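PDB 2XSG: CCMAN5 from Cellulosimicrobium cellulans, which probably hydrolyses alpha-mannosidic bonds as a family 92 glycoside hydrolase, and is used in mannose-6-phosphate modification of yeast-produced human lysosomal enzymes. Local coordinates for residues 7-11 and 283-287; 25-31 and 66-70; 203-207 and 262-266; 379-384 and 425-430. One frame throughout, in Å; residues are numbered along the deposited sequence.

How the interactions relate
Interactions 2 and 4 are buried, interaction 3 is partly so, and interaction 1 lies at the surface. Interaction 1 is held mainly by polar bonds, a carboxylate gripped by an arginine and an asparagine, whereas interaction 3 works across its two segments by van der Waals contact alone. Interaction 2 joins two irregular loops through a methionine, a water and weak bonds; interaction 4 packs two helices and sets an ionic cluster beside their apolar contact. No two hold the same pair of elements, but helices 259-270 and 275-290, used in interactions 3 and 1, are consecutive. Interactions 1 and 2 touch through Trp286 NE1 and Gln31 O; interaction 4 stands apart from all three.

Interaction 1 of 4, residues 7-11 and 283-287; sequences ADYAS and RAEWN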
loop_
_atom_site.group_PDB
_atom_site.type_symbol
_atom_site.label_atom_id
_atom_site.label_comp_id
_atom_site.label_asym_id
_atom_site.label_seq_id
_atom_site.Cartn_x
_atom_site.Cartn_y
_atom_site.Cartn_z
ATOM N N ALA A 7 -18.283 -8.818 16.602
ATOM C CA ALA A 7 -18.450 -9.760 15.451
ATOM C C ALA A 7 -18.356 -9.039 14.092
ATOM O O ALA A 7 -17.628 -9.494 13.200
ATOM C CB ALA A 7 -19.785 -10.547 15.571
ATOM N N ASP A 8 -19.086 -7.924 13.941
ATOM C CA ASP A 8 -19.156 -7.227 12.643
ATOM C C ASP A 8 -18.161 -6.067 12.558
ATOM O O ASP A 8 -18.526 -4.891 12.662
ATOM C CB ASP A 8 -20.580 -6.776 12.300
ATOM C CG ASP A 8 -20.706 -6.270 10.854
ATOM O OD1 ASP A 8 -20.386 -7.000 9.901
ATOM O OD2 ASP A 8 -21.140 -5.130 10.661
ATOM N N TYR A 9 -16.901 -6.428 12.356
ATOM C CA TYR A 9 -15.808 -5.471 12.231
ATOM C C TYR A 9 -15.940 -4.629 10.969
ATOM O O TYR A 9 -15.557 -3.452 10.962
ATOM C CB TYR A 9 -14.468 -6.193 12.244
ATOM C CG TYR A 9 -14.174 -6.919 13.539
ATOM C CD1 TYR A 9 -13.795 -6.213 14.677
ATOM C CD2 TYR A 9 -14.287 -8.315 13.627
ATOM C CE1 TYR A 9 -13.519 -6.860 15.870
ATOM C CE2 TYR A 9 -14.018 -8.976 14.830
ATOM C CZ TYR A 9 -13.635 -8.230 15.941
ATOM O OH TYR A 9 -13.362 -8.841 17.135
ATOM N N ALA A 10 -16.513 -5.216 9.924
ATOM C CA ALA A 10 -16.743 -4.498 8.665
ATOM C C ALA A 10 -17.475 -3.160 8.864
ATOM O O ALA A 10 -17.169 -2.185 8.187
ATOM C CB ALA A 10 -17.467 -5.378 7.660
ATOM N N SER A 11 -18.405 -3.107 9.813
ATOM C CA SER A 11 -19.159 -1.875 10.101
ATOM C C SER A 11 -18.289 -0.752 10.670
ATOM O O SER A 11 -18.665 0.432 10.600
ATOM C CB SER A 11 -20.315 -2.168 11.071
ATOM O OG SER A 11 -19.801 -2.623 12.319
ATOM N N ARG A 283 -18.578 -9.626 2.606
ATOM C CA ARG A 283 -18.614 -8.979 3.933
ATOM C C ARG A 283 -18.124 -9.937 5.013
ATOM O O ARG A 283 -17.343 -9.533 5.876
ATOM C CB ARG A 283 -19.993 -8.404 4.295
ATOM C CG ARG A 283 -19.992 -7.626 5.634
ATOM C CD ARG A 283 -21.407 -7.316 6.152
ATOM N NE ARG A 283 -21.379 -6.358 7.262
ATOM C CZ ARG A 283 -21.367 -5.028 7.125
ATOM N NH1 ARG A 283 -21.383 -4.466 5.922
ATOM N NH2 ARG A 283 -21.335 -4.250 8.200
ATOM N N ALA A 284 -18.561 -11.203 4.943
ATOM C CA ALA A 284 -18.132 -12.229 5.897
ATOM C C ALA A 284 -16.647 -12.532 5.768
ATOM O O ALA A 284 -15.945 -12.670 6.770
ATOM C CB ALA A 284 -18.963 -13.523 5.744
ATOM N N GLU A 285 -16.169 -12.652 4.540
ATOM C CA GLU A 285 -14.736 -12.786 4.314
ATOM C C GLU A 285 -13.950 -11.618 4.965
ATOM O O GLU A 285 -12.896 -11.845 5.583
ATOM C CB GLU A 285 -14.440 -12.933 2.812
ATOM C CG GLU A 285 -12.970 -13.143 2.485
ATOM C CD GLU A 285 -12.702 -13.256 0.984
ATOM O OE1 GLU A 285 -13.688 -13.342 0.198
ATOM O OE2 GLU A 285 -11.498 -13.255 0.605
ATOM N N TRP A 286 -14.467 -10.388 4.862
ATOM C CA TRP A 286 -13.791 -9.247 5.502
ATOM C C TRP A 286 -13.810 -9.369 7.016
ATOM O O TRP A 286 -12.810 -9.086 7.679
ATOM C CB TRP A 286 -14.376 -7.902 5.064
ATOM C CG TRP A 286 -13.681 -7.347 3.853
ATOM C CD1 TRP A 286 -14.215 -7.171 2.606
ATOM C CD2 TRP A 286 -12.314 -6.905 3.770
ATOM N NE1 TRP A 286 -13.273 -6.629 1.754
ATOM C CE2 TRP A 286 -12.094 -6.470 2.438
ATOM C CE3 TRP A 286 -11.247 -6.858 4.683
ATOM C CZ2 TRP A 286 -10.858 -5.983 2.004
ATOM C CZ3 TRP A 286 -10.007 -6.367 4.249
ATOM C CH2 TRP A 286 -9.827 -5.935 2.923
ATOM N N ASN A 287 -14.960 -9.791 7.556
ATOM C CA ASN A 287 -15.101 -9.978 9.001
ATOM C C ASN A 287 -14.139 -11.030 9.572
ATOM O O ASN A 287 -13.646 -10.878 10.694
ATOM C CB ASN A 287 -16.553 -10.294 9.380
ATOM C CG ASN A 287 -17.393 -9.046 9.565
ATOM O OD1 ASN A 287 -16.892 -7.994 9.951
ATOM N ND2 ASN A 287 -18.684 -9.160 9.289
#
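Asp8 and Arg283 meet side-on, the two carboxylate oxygens facing NE and NH2 of the guanidinium in a two-pronged salt bridge. The shorter prong runs from Arg283 NH2 to Asp8 OD2, 2.6 Å, in the guanidinium plane and onto the syn lone pair of the oxygen. Arg283 NE supplies the other, 2.9 Å to Asp8 OD1 and more tilted, and the two flat groups end up only 22° apart. On its anti side Asp8 OD1 takes a second, nearly straight bond from Asn287 ND2 at 2.8 Å. The other end of that amide is an acceptor: Asn287 OD1 receives the backbone N of Ala10, again at 2.8 Å. Ala10 CB covers one face of the guanidinium, over its centre.

Arg283 leaves the helix with CG opposite its backbone N (chi1 -175°) and stays extended as far as NE, which carries its charge to the same carboxylate that Asn287 reaches from one turn later. Further out, Ser11 OG donates to Asp8 O (2.6 Å), while the Tyr9 ring meets Tyr312 and Ala10 rests on Pro110. Three donors on one carboxylate would favour an ionised Asp8, and they tie the first modelled residues to helix 275-290 chiefly by polar bonds.

Interaction 2 of 4, residues 25-31 and 66-70; sequences NDMPAAQ and NLDGV
Met27 tucks its CG between its backbone N and carbonyl carbon (chi1 67°) and bends again about the CG-SD bond (chi3 79°), which brings the methyl in against residues 66-68. There Met27 CE lies 3.3 Å from Leu67 O and 3.6 Å from Asn66 CB, with the Asp68 carboxylate close by. Asp68 turns CG away from its carbonyl carbon (chi1 -53°), sending OD2 across to the other loop. Gln31, extended beyond CG, comes at this oxygen from the opposite direction and gives a weak bond, NE2 to Asp68 OD2, 3.4 Å.

A water fills in between: it donates to Asp68 OD2 at 2.7 Å and to Asp26 OD1 at 2.8 Å, and accepts from Met27 N, bridging the two carboxylates to the Met27 backbone. In GH92 enzymes the active site lies where the N-terminal beta-sandwich domain meets the catalytic barrel, and these loops fit that place: a bound bis-tris propane sits about 3 Å from the Val70 side chain. Gly69, at positive phi, makes a weak bond, Gly69 N to Asn25 O, 3.0 Å. Its backbone also bonds to that of Asp662, a calcium ligand, while Asn25 ND2 and Asp26 OD2 bond to Asp660 and Asn661, and Asp68 OD1 pairs with Lys38.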
loop_
_atom_site.group_PDB
_atom_site.type_symbol
_atom_site.label_atom_id
_atom_site.label_comp_id
_atom_site.label_asym_id
_atom_site.label_seq_id
_atom_site.Cartn_x
_atom_site.Cartn_y
_atom_site.Cartn_z
ATOM N N ASN A 25 -4.843 9.332 -1.483
ATOM C CA ASN A 25 -5.030 8.629 -2.757
ATOM C C ASN A 25 -5.556 7.205 -2.619
ATOM O O ASN A 25 -5.155 6.320 -3.354
ATOM C CB ASN A 25 -3.793 8.730 -3.658
ATOM C CG ASN A 25 -3.691 10.099 -4.332
ATOM O OD1 ASN A 25 -4.583 10.491 -5.091
ATOM N ND2 ASN A 25 -2.605 10.828 -4.061
ATOM N N ASP A 26 -6.450 7.003 -1.651
ATOM C CA ASP A 26 -7.152 5.736 -1.492
ATOM C C ASP A 26 -8.532 5.771 -2.142
ATOM O O ASP A 26 -9.029 6.838 -2.539
ATOM C CB ASP A 26 -7.262 5.376 -0.010
ATOM C CG ASP A 26 -5.982 4.783 0.534
ATOM O OD1 ASP A 26 -5.301 3.993 -0.198
ATOM O OD2 ASP A 26 -5.649 5.109 1.684
ATOM N N MET A 27 -9.144 4.603 -2.247
ATOM C CA MET A 27 -10.388 4.457 -2.993
ATOM C C MET A 27 -11.529 3.924 -2.119
ATOM O O MET A 27 -11.294 3.136 -1.213
ATOM C CB MET A 27 -10.164 3.516 -4.186
ATOM C CG MET A 27 -9.869 2.063 -3.798
ATOM S SD MET A 27 -9.290 1.102 -5.210
ATOM C CE MET A 27 -7.569 1.654 -5.272
ATOM N N PRO A 28 -12.775 4.341 -2.406
ATOM C CA PRO A 28 -13.912 3.715 -1.740
ATOM C C PRO A 28 -14.374 2.424 -2.450
ATOM O O PRO A 28 -15.386 1.842 -2.070
ATOM C CB PRO A 28 -14.991 4.785 -1.853
ATOM C CG PRO A 28 -14.710 5.412 -3.196
ATOM C CD PRO A 28 -13.197 5.409 -3.338
ATOM N N ALA A 29 -13.621 1.986 -3.459
ATOM C CA ALA A 29 -13.984 0.832 -4.313
ATOM C C ALA A 29 -14.429 -0.421 -3.568
ATOM O O ALA A 29 -13.853 -0.788 -2.526
ATOM C CB ALA A 29 -12.822 0.480 -5.239
ATOM N N ALA A 30 -15.435 -1.092 -4.115
ATOM C CA ALA A 30 -15.832 -2.397 -3.592
ATOM C C ALA A 30 -14.722 -3.403 -3.907
ATOM O O ALA A 30 -14.312 -3.546 -5.065
ATOM C CB ALA A 30 -17.164 -2.850 -4.197
ATOM N N GLN A 31 -14.204 -4.056 -2.873
ATOM C CA GLN A 31 -13.136 -5.029 -3.075
ATOM C C GLN A 31 -13.073 -6.087 -1.982
ATOM O O GLN A 31 -13.436 -5.819 -0.831
ATOM C CB GLN A 31 -11.773 -4.332 -3.255
ATOM C CG GLN A 31 -11.391 -3.308 -2.183
ATOM C CD GLN A 31 -10.271 -2.407 -2.654
ATOM O OE1 GLN A 31 -9.990 -2.357 -3.842
ATOM N NE2 GLN A 31 -9.650 -1.671 -1.742
ATOM N N ASN A 66 -7.335 -1.288 -10.279
ATOM C CA ASN A 66 -6.787 -0.148 -9.575
ATOM C C ASN A 66 -5.559 -0.473 -8.739
ATOM O O ASN A 66 -5.167 -1.645 -8.624
ATOM C CB ASN A 66 -7.872 0.469 -8.690
ATOM C CG ASN A 66 -7.970 1.963 -8.874
ATOM O OD1 ASN A 66 -6.955 2.672 -8.829
ATOM N ND2 ASN A 66 -9.191 2.457 -9.096
ATOM N N LEU A 67 -4.978 0.584 -8.169
ATOM C CA LEU A 67 -3.847 0.499 -7.254
ATOM C C LEU A 67 -4.116 1.423 -6.078
ATOM O O LEU A 67 -4.512 2.575 -6.263
ATOM C CB LEU A 67 -2.557 0.953 -7.947
ATOM C CG LEU A 67 -2.023 0.110 -9.098
ATOM C CD1 LEU A 67 -0.756 0.740 -9.674
ATOM C CD2 LEU A 67 -1.774 -1.326 -8.644
ATOM N N ASP A 68 -3.861 0.943 -4.869
ATOM C CA ASP A 68 -4.196 1.735 -3.684
ATOM C C ASP A 68 -3.078 2.663 -3.286
ATOM O O ASP A 68 -1.938 2.232 -3.110
ATOM C CB ASP A 68 -4.548 0.832 -2.510
ATOM C CG ASP A 68 -5.611 -0.169 -2.861
ATOM O OD1 ASP A 68 -5.284 -1.088 -3.639
ATOM O OD2 ASP A 68 -6.760 -0.048 -2.371
ATOM N N GLY A 69 -3.411 3.942 -3.170
ATOM C CA GLY A 69 -2.523 4.931 -2.582
ATOM C C GLY A 69 -1.261 5.266 -3.338
ATOM O O GLY A 69 -0.300 5.746 -2.740
ATOM N N VAL A 70 -1.245 5.043 -4.647
ATOM C CA VAL A 70 -0.038 5.315 -5.437
ATOM C C VAL A 70 -0.031 6.758 -5.961
ATOM O O VAL A 70 -1.057 7.444 -5.895
ATOM C CB VAL A 70 0.162 4.293 -6.569
ATOM C CG1 VAL A 70 0.279 2.888 -5.980
ATOM C CG2 VAL A 70 -0.972 4.363 -7.572
HETATM O O HOH W 1 -7.163 2.489 -1.640
#

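Interaction 3 of 4, residues 203-207 and 262-266; sequences YYTAR and ARIDQ
The guanidinium of Arg263 has Thr205 OG1 at its edge, near its plane, while the guanidinium of Arg207 is approached obliquely by the amide of Gln266, the two planes 66° apart. Arg207 makes contact mostly by its extended chain, CG and CD lying against that amide. Glu186 ties the first group together, accepting from both Arg263 NE and Thr205 OG1, and Arg263 NH1 is salt-bridged to Glu260.

With OG1 of Thr205 opposite the backbone N (chi1 -179°), its methyl is turned down onto the helix, where Thr205 CG2 lies 3.7 Å from Ala262 O and 3.9 Å from Ala262 CB. The hydroxyl side crosses the Arg263 chain nearly at right angles, Thr205 OG1 being 3.7 Å from Arg263 CG. Shortening Gln266 to an alanine is likely to open a gap under the strand and leave the aliphatic part of Arg207 without its support.

The axes of the two short segments approach to 8.1 Å at 51°, with no hydrogen bond directly between them. Helix 259-270 follows strand 248-255, the partner of strand 198-208: a helix laid on a sheet face, as where the GH92 beta-sandwich leads into the linker helices before the catalytic barrel.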
loop_
_atom_site.group_PDB
_atom_site.type_symbol
_atom_site.label_atom_id
_atom_site.label_comp_id
_atom_site.label_asym_id
_atom_site.label_seq_id
_atom_site.Cartn_x
_atom_site.Cartn_y
_atom_site.Cartn_z
ATOM N N TYR A 203 -7.143 -9.977 -18.775
ATOM C CA TYR A 203 -8.258 -10.458 -19.592
ATOM C C TYR A 203 -9.551 -10.326 -18.807
ATOM O O TYR A 203 -9.544 -10.371 -17.569
ATOM C CB TYR A 203 -8.020 -11.907 -20.062
ATOM C CG TYR A 203 -6.746 -12.024 -20.854
ATOM C CD1 TYR A 203 -5.538 -12.293 -20.217
ATOM C CD2 TYR A 203 -6.733 -11.809 -22.229
ATOM C CE1 TYR A 203 -4.349 -12.379 -20.915
ATOM C CE2 TYR A 203 -5.520 -11.878 -22.961
ATOM C CZ TYR A 203 -4.341 -12.169 -22.288
ATOM O OH TYR A 203 -3.146 -12.265 -22.976
ATOM N N TYR A 204 -10.658 -10.127 -19.516
ATOM C CA TYR A 204 -11.937 -9.940 -18.830
ATOM C C TYR A 204 -13.074 -10.716 -19.518
ATOM O O TYR A 204 -13.015 -10.998 -20.702
ATOM C CB TYR A 204 -12.276 -8.434 -18.707
ATOM C CG TYR A 204 -12.620 -7.830 -20.049
ATOM C CD1 TYR A 204 -13.941 -7.793 -20.495
ATOM C CD2 TYR A 204 -11.615 -7.355 -20.904
ATOM C CE1 TYR A 204 -14.262 -7.277 -21.737
ATOM C CE2 TYR A 204 -11.925 -6.844 -22.166
ATOM C CZ TYR A 204 -13.250 -6.815 -22.571
ATOM O OH TYR A 204 -13.579 -6.313 -23.801
ATOM N N THR A 205 -14.112 -11.038 -18.746
ATOM C CA THR A 205 -15.398 -11.468 -19.276
ATOM C C THR A 205 -16.479 -10.709 -18.498
ATOM O O THR A 205 -16.349 -10.515 -17.294
ATOM C CB THR A 205 -15.608 -13.011 -19.151
ATOM O OG1 THR A 205 -16.875 -13.365 -19.720
ATOM C CG2 THR A 205 -15.594 -13.452 -17.681
ATOM N N ALA A 206 -17.498 -10.219 -19.202
ATOM C CA ALA A 206 -18.612 -9.493 -18.562
ATOM C C ALA A 206 -19.887 -9.985 -19.197
ATOM O O ALA A 206 -20.033 -9.925 -20.418
ATOM C CB ALA A 206 -18.464 -7.975 -18.757
ATOM N N ARG A 207 -20.797 -10.512 -18.392
ATOM C CA ARG A 207 -22.087 -10.941 -18.915
ATOM C C ARG A 207 -23.185 -10.091 -18.294
ATOM O O ARG A 207 -23.065 -9.676 -17.140
ATOM C CB ARG A 207 -22.337 -12.420 -18.603
ATOM C CG ARG A 207 -22.457 -12.737 -17.097
ATOM C CD ARG A 207 -22.652 -14.237 -16.844
ATOM N NE ARG A 207 -23.301 -14.441 -15.556
ATOM C CZ ARG A 207 -23.445 -15.608 -14.941
ATOM N NH1 ARG A 207 -22.968 -16.723 -15.487
ATOM N NH2 ARG A 207 -24.061 -15.662 -13.772
ATOM N N ALA A 262 -10.914 -16.489 -17.224
ATOM C CA ALA A 262 -11.824 -15.545 -16.558
ATOM C C ALA A 262 -13.267 -16.095 -16.481
ATOM O O ALA A 262 -13.941 -15.945 -15.478
ATOM C CB ALA A 262 -11.793 -14.185 -17.247
ATOM N N ARG A 263 -13.713 -16.740 -17.560
ATOM C CA ARG A 263 -15.020 -17.412 -17.608
ATOM C C ARG A 263 -15.157 -18.535 -16.583
ATOM O O ARG A 263 -16.172 -18.641 -15.890
ATOM C CB ARG A 263 -15.263 -17.945 -19.020
ATOM C CG ARG A 263 -15.633 -16.856 -20.016
ATOM C CD ARG A 263 -15.542 -17.412 -21.425
ATOM N NE ARG A 263 -15.868 -16.419 -22.441
ATOM C CZ ARG A 263 -15.570 -16.532 -23.734
ATOM N NH1 ARG A 263 -14.902 -17.598 -24.180
ATOM N NH2 ARG A 263 -15.934 -15.566 -24.587
ATOM N N ILE A 264 -14.131 -19.373 -16.500
ATOM C CA ILE A 264 -14.077 -20.426 -15.494
ATOM C C ILE A 264 -14.089 -19.811 -14.085
ATOM O O ILE A 264 -14.894 -20.208 -13.238
ATOM C CB ILE A 264 -12.839 -21.290 -15.692
ATOM C CG1 ILE A 264 -12.992 -22.118 -16.975
ATOM C CG2 ILE A 264 -12.555 -22.173 -14.439
ATOM C CD1 ILE A 264 -11.677 -22.684 -17.475
ATOM N N ASP A 265 -13.216 -18.831 -13.855
ATOM C CA ASP A 265 -13.164 -18.133 -12.568
ATOM C C ASP A 265 -14.536 -17.609 -12.189
ATOM O O ASP A 265 -14.934 -17.690 -11.029
ATOM C CB ASP A 265 -12.170 -16.963 -12.611
ATOM C CG ASP A 265 -10.719 -17.415 -12.766
ATOM O OD1 ASP A 265 -10.396 -18.601 -12.476
ATOM O OD2 ASP A 265 -9.889 -16.579 -13.192
ATOM N N GLN A 266 -15.249 -17.063 -13.174
ATOM C CA GLN A 266 -16.547 -16.481 -12.929
ATOM C C GLN A 266 -17.551 -17.539 -12.499
ATOM O O GLN A 266 -18.308 -17.301 -11.557
ATOM C CB GLN A 266 -17.088 -15.683 -14.131
ATOM C CG GLN A 266 -18.279 -14.834 -13.727
ATOM C CD GLN A 266 -18.684 -13.820 -14.774
ATOM O OE1 GLN A 266 -18.276 -12.638 -14.713
ATOM N NE2 GLN A 266 -19.473 -14.265 -15.748
#

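Interaction 4 of 4, residues 379-384 and 425-430; sequences VYLFAD and DRLDEA
A salt-bridge network topped by a cation-pi contact joins helix 368-387 to the start of helix 427-438, in the helical catalytic domain, with Arg426 at the N-cap position as its hub. Arg426 NH2 bonds to Asp384 OD1 at 2.6 Å, in the guanidinium plane but from above the plane of the carboxylate. A weaker bond from NH1 reaches the same oxygen, and a long, weak one joins Arg426 NH1 to Glu429 OE1.

The guanidinium stands almost upright on the Tyr380 ring, the planes 78° apart, with NH2 leading over the face; Arg426 CZ is 4.4 Å from the ring centroid. Ala383 CB covers one face of the guanidinium, 3.5 Å from Arg426 NH1. Bends at chi2 and chi3 (-79°) fold the arginine back so that its face meets the Ala383 methyl and its NH2 edge meets the ring face. A methionine in place of Arg426 would probably leave Asp384 OD1 without its counter-charge and strip the Tyr380 face of its cation. At the far end of the ring Tyr380 OH makes a weak bond to Asp425 OD2, 2.8 Å.

Beside the ionic cluster the helices touch closely: Ala430 CB lies 3.4 Å from Val379 O and 3.9 Å from Val379 CG1. Beyond it, Phe382 runs on to Ala433, Leu434 and Leu437 and touches helix 409-418, which also meets Leu427, while Tyr332 of strand 331-333 bonds through its OH to Asp384 OD2.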
loop_
_atom_site.group_PDB
_atom_site.type_symbol
_atom_site.label_atom_id
_atom_site.label_comp_id
_atom_site.label_asym_id
_atom_site.label_seq_id
_atom_site.Cartn_x
_atom_site.Cartn_y
_atom_site.Cartn_z
ATOM N N VAL A 379 9.561 -14.351 -4.714
ATOM C CA VAL A 379 10.596 -15.295 -5.171
ATOM C C VAL A 379 10.329 -15.818 -6.594
ATOM O O VAL A 379 11.235 -15.804 -7.421
ATOM C CB VAL A 379 10.824 -16.444 -4.156
ATOM C CG1 VAL A 379 11.708 -17.521 -4.746
ATOM C CG2 VAL A 379 11.460 -15.893 -2.871
ATOM N N TYR A 380 9.096 -16.231 -6.882
ATOM C CA TYR A 380 8.733 -16.708 -8.225
ATOM C C TYR A 380 8.879 -15.640 -9.287
ATOM O O TYR A 380 9.274 -15.939 -10.420
ATOM C CB TYR A 380 7.295 -17.212 -8.270
ATOM C CG TYR A 380 7.134 -18.675 -8.043
ATOM C CD1 TYR A 380 7.842 -19.318 -7.034
ATOM C CD2 TYR A 380 6.262 -19.432 -8.833
ATOM C CE1 TYR A 380 7.700 -20.675 -6.814
ATOM C CE2 TYR A 380 6.108 -20.807 -8.615
ATOM C CZ TYR A 380 6.838 -21.408 -7.603
ATOM O OH TYR A 380 6.709 -22.734 -7.338
ATOM N N LEU A 381 8.557 -14.403 -8.910
ATOM C CA LEU A 381 8.624 -13.267 -9.824
ATOM C C LEU A 381 10.047 -13.019 -10.315
ATOM O O LEU A 381 10.264 -12.812 -11.513
ATOM C CB LEU A 381 8.027 -12.002 -9.191
ATOM C CG LEU A 381 8.036 -10.774 -10.110
ATOM C CD1 LEU A 381 7.108 -11.007 -11.294
ATOM C CD2 LEU A 381 7.656 -9.505 -9.373
ATOM N N PHE A 382 11.004 -13.039 -9.388
ATOM C CA PHE A 382 12.429 -12.897 -9.738
ATOM C C PHE A 382 12.994 -14.160 -10.397
ATOM O O PHE A 382 13.840 -14.077 -11.278
ATOM C CB PHE A 382 13.265 -12.456 -8.523
ATOM C CG PHE A 382 13.248 -10.957 -8.307
ATOM C CD1 PHE A 382 14.137 -10.136 -8.983
ATOM C CD2 PHE A 382 12.288 -10.364 -7.483
ATOM C CE1 PHE A 382 14.101 -8.735 -8.823
ATOM C CE2 PHE A 382 12.252 -8.982 -7.316
ATOM C CZ PHE A 382 13.158 -8.167 -7.998
ATOM N N ALA A 383 12.507 -15.322 -9.977
ATOM C CA ALA A 383 12.914 -16.584 -10.571
ATOM C C ALA A 383 12.497 -16.621 -12.048
ATOM O O ALA A 383 13.256 -17.124 -12.908
ATOM C CB ALA A 383 12.318 -17.735 -9.807
ATOM N N ASP A 384 11.317 -16.067 -12.329
ATOM C CA ASP A 384 10.793 -15.936 -13.689
ATOM C C ASP A 384 11.619 -14.988 -14.565
ATOM O O ASP A 384 11.927 -15.329 -15.721
ATOM C CB ASP A 384 9.314 -15.519 -13.679
ATOM C CG ASP A 384 8.386 -16.645 -13.237
ATOM O OD1 ASP A 384 8.849 -17.815 -13.150
ATOM O OD2 ASP A 384 7.195 -16.360 -12.956
ATOM N N ASP A 425 10.501 -22.347 -2.587
ATOM C CA ASP A 425 10.813 -22.947 -3.862
ATOM C C ASP A 425 11.352 -21.896 -4.832
ATOM O O ASP A 425 10.820 -20.785 -4.907
ATOM C CB ASP A 425 9.572 -23.658 -4.423
ATOM C CG ASP A 425 9.852 -24.383 -5.736
ATOM O OD1 ASP A 425 10.866 -25.134 -5.809
ATOM O OD2 ASP A 425 9.056 -24.191 -6.697
ATOM N N ARG A 426 12.432 -22.262 -5.542
ATOM C CA ARG A 426 13.064 -21.446 -6.593
ATOM C C ARG A 426 13.840 -20.227 -6.090
ATOM O O ARG A 426 14.103 -19.295 -6.852
ATOM C CB ARG A 426 12.054 -21.025 -7.672
ATOM C CG ARG A 426 11.478 -22.200 -8.452
ATOM C CD ARG A 426 11.306 -21.805 -9.903
ATOM N NE ARG A 426 10.114 -21.011 -10.097
ATOM C CZ ARG A 426 9.911 -20.159 -11.101
ATOM N NH1 ARG A 426 10.838 -19.925 -12.043
ATOM N NH2 ARG A 426 8.756 -19.514 -11.132
ATOM N N LEU A 427 14.221 -20.234 -4.820
ATOM C CA LEU A 427 15.044 -19.144 -4.272
ATOM C C LEU A 427 16.406 -19.101 -4.966
ATOM O O LEU A 427 16.908 -18.022 -5.274
ATOM C CB LEU A 427 15.192 -19.262 -2.756
ATOM C CG LEU A 427 16.009 -18.211 -1.996
ATOM C CD1 LEU A 427 15.358 -16.832 -2.079
ATOM C CD2 LEU A 427 16.204 -18.650 -0.529
ATOM N N ASP A 428 16.987 -20.268 -5.251
ATOM C CA ASP A 428 18.266 -20.309 -5.978
ATOM C C ASP A 428 18.189 -19.581 -7.333
ATOM O O ASP A 428 19.138 -18.921 -7.720
ATOM C CB ASP A 428 18.812 -21.749 -6.128
ATOM C CG ASP A 428 17.855 -22.692 -6.871
ATOM O OD1 ASP A 428 16.706 -22.313 -7.197
ATOM O OD2 ASP A 428 18.253 -23.848 -7.115
ATOM N N GLU A 429 17.050 -19.695 -8.020
ATOM C CA GLU A 429 16.814 -18.981 -9.291
ATOM C C GLU A 429 16.564 -17.487 -9.100
ATOM O O GLU A 429 17.010 -16.671 -9.916
ATOM C CB GLU A 429 15.594 -19.533 -10.023
ATOM C CG GLU A 429 15.768 -20.825 -10.737
ATOM C CD GLU A 429 14.493 -21.217 -11.437
ATOM O OE1 GLU A 429 14.121 -20.544 -12.437
ATOM O OE2 GLU A 429 13.853 -22.187 -10.966
ATOM N N ALA A 430 15.806 -17.136 -8.062
ATOM C CA ALA A 430 15.531 -15.742 -7.754
ATOM C C ALA A 430 16.823 -14.961 -7.480
ATOM O O ALA A 430 16.974 -13.827 -7.917
ATOM C CB ALA A 430 14.565 -15.641 -6.548
#